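Local coordinates for class I phosphodiesterase PDEB1 (Leishmania major, PDB 2R8Q), which belongs to the class I phosphodiesterases, with an all-helical catalytic domain of the HD superfamily that carries a zinc ion and a magnesium ion, at residues F76-R79 and E80-L84. Residues are numbered along the deposited sequence; the frame is centred on the assembly and turned at random.
Sequences FGCR and EQTLL
Arg79 meets Thr82 and Leu83 across the first turn of helix 80-92, where Arg79 holds the N-cap position. The loop before it comes out of a Schellman motif that ends helix 72-75: Gly77, with positive phi, is the C-prime residue, and Cys78 N reaches back to Pro73 O. Two helices of this all-helical phosphodiesterase domain are thereby joined by a short connection.

Taken in order along the new helix, Glu80 comes first. Its side chain turns from the loop toward Tyr64 and Trp68 of helix 55-68, although CB still lies 3.7 Å from Arg79 C. Gln81 likewise leads outward, touching Arg24 of helix 21-28.

Thr82 returns to the loop. With OG1 beside its own backbone N (chi1 -55°), the hydroxyl lies near the arginine chain, 3.4 Å from Arg79 NE, and approaches the guanidinium obliquely. The arginine chain bends at chi3 (-64°), which brings NE back toward Thr82. Glu193 ties the two residues together: one carboxylate oxygen forms a salt bridge with Arg79 NH2, while the other is hydrogen-bonded to Thr82 OG1. The cap residue and the first turn thus share one acidic partner.

Leu83 packs its CB against Cys78 SG at 4.0 Å. The sulfur also sits 3.9 Å from Leu83 N; Cys78 is buried, with its side chain touching Val191 and Tyr131. The turn that starts at the cap is closed by Leu83 N, which donates to Arg79 O at 3.0 Å with an N-H...O angle of 163°. Leu84 faces helices 21-28 and 55-68, and its N closes the next helical turn on Glu80 O at 3.1 Å.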
loop_
_atom_site.group_PDB
_atom_site.type_symbol
_atom_site.label_atom_id
_atom_site.label_comp_id
_atom_site.label_asym_id
_atom_site.label_seq_id
_atom_site.Cartn_x
_atom_site.Cartn_y
_atom_site.Cartn_z
ATOM N N PHE A 76 -10.875 -23.754 12.881
ATOM C CA PHE A 76 -10.038 -22.650 13.312
ATOM C C PHE A 76 -10.783 -21.469 13.928
ATOM O O PHE A 76 -10.282 -20.346 13.971
ATOM C CB PHE A 76 -9.141 -22.229 12.149
ATOM C CG PHE A 76 -8.154 -23.296 11.761
ATOM C CD1 PHE A 76 -7.131 -23.653 12.635
ATOM C CD2 PHE A 76 -8.291 -24.003 10.571
ATOM C CE1 PHE A 76 -6.265 -24.700 12.338
ATOM C CE2 PHE A 76 -7.427 -25.058 10.262
ATOM C CZ PHE A 76 -6.414 -25.406 11.150
ATOM N N GLY A 77 -11.987 -21.747 14.422
ATOM C CA GLY A 77 -12.773 -20.725 15.090
ATOM C C GLY A 77 -13.351 -19.593 14.271
ATOM O O GLY A 77 -13.651 -18.530 14.815
ATOM N N CYS A 78 -13.507 -19.801 12.969
ATOM C CA CYS A 78 -14.089 -18.770 12.122
ATOM C C CYS A 78 -15.590 -19.010 12.113
ATOM O O CYS A 78 -16.045 -20.106 11.794
ATOM C CB CYS A 78 -13.541 -18.858 10.696
ATOM S SG CYS A 78 -14.255 -17.644 9.547
ATOM N N ARG A 79 -16.352 -17.988 12.482
ATOM C CA ARG A 79 -17.802 -18.101 12.515
ATOM C C ARG A 79 -18.396 -18.003 11.117
ATOM O O ARG A 79 -17.808 -17.394 10.227
ATOM C CB ARG A 79 -18.377 -17.013 13.416
ATOM C CG ARG A 79 -17.933 -17.154 14.861
ATOM C CD ARG A 79 -18.302 -15.934 15.663
ATOM N NE ARG A 79 -17.602 -14.745 15.187
ATOM C CZ ARG A 79 -17.747 -13.540 15.721
ATOM N NH1 ARG A 79 -18.569 -13.372 16.746
ATOM N NH2 ARG A 79 -17.071 -12.505 15.239
ATOM N N GLU A 80 -19.563 -18.616 10.939
ATOM C CA GLU A 80 -20.263 -18.626 9.658
ATOM C C GLU A 80 -20.436 -17.248 9.035
ATOM O O GLU A 80 -20.089 -17.039 7.871
ATOM C CB GLU A 80 -21.641 -19.275 9.821
ATOM C CG GLU A 80 -21.592 -20.764 10.106
ATOM C CD GLU A 80 -22.954 -21.340 10.440
ATOM O OE1 GLU A 80 -23.515 -20.971 11.494
ATOM O OE2 GLU A 80 -23.464 -22.162 9.648
ATOM N N GLN A 81 -20.980 -16.309 9.802
ATOM C CA GLN A 81 -21.203 -14.964 9.293
ATOM C C GLN A 81 -19.892 -14.244 8.997
ATOM O O GLN A 81 -19.831 -13.406 8.101
ATOM C CB GLN A 81 -22.043 -14.148 10.282
ATOM C CG GLN A 81 -22.411 -12.760 9.772
ATOM C CD GLN A 81 -23.448 -12.077 10.643
ATOM O OE1 GLN A 81 -24.552 -12.584 10.815
ATOM N NE2 GLN A 81 -23.095 -10.924 11.196
ATOM N N THR A 82 -18.842 -14.567 9.744
ATOM C CA THR A 82 -17.553 -13.930 9.504
ATOM C C THR A 82 -17.048 -14.352 8.129
ATOM O O THR A 82 -16.574 -13.520 7.356
ATOM C CB THR A 82 -16.517 -14.338 10.562
ATOM O OG1 THR A 82 -17.029 -14.043 11.869
ATOM C CG2 THR A 82 -15.221 -13.573 10.351
ATOM N N LEU A 83 -17.146 -15.645 7.835
ATOM C CA LEU A 83 -16.709 -16.166 6.540
ATOM C C LEU A 83 -17.490 -15.520 5.396
ATOM O O LEU A 83 -16.903 -15.097 4.398
ATOM C CB LEU A 83 -16.891 -17.684 6.482
ATOM C CG LEU A 83 -16.576 -18.354 5.140
ATOM C CD1 LEU A 83 -15.113 -18.112 4.776
ATOM C CD2 LEU A 83 -16.860 -19.839 5.224
ATOM N N LEU A 84 -18.812 -15.445 5.532
ATOM C CA LEU A 84 -19.627 -14.852 4.476
ATOM C C LEU A 84 -19.295 -13.369 4.297
ATOM O O LEU A 84 -19.179 -12.887 3.166
ATOM C CB LEU A 84 -21.123 -15.045 4.776
ATOM C CG LEU A 84 -22.100 -14.594 3.681
ATOM C CD1 LEU A 84 -21.727 -15.227 2.334
ATOM C CD2 LEU A 84 -23.523 -14.988 4.076
#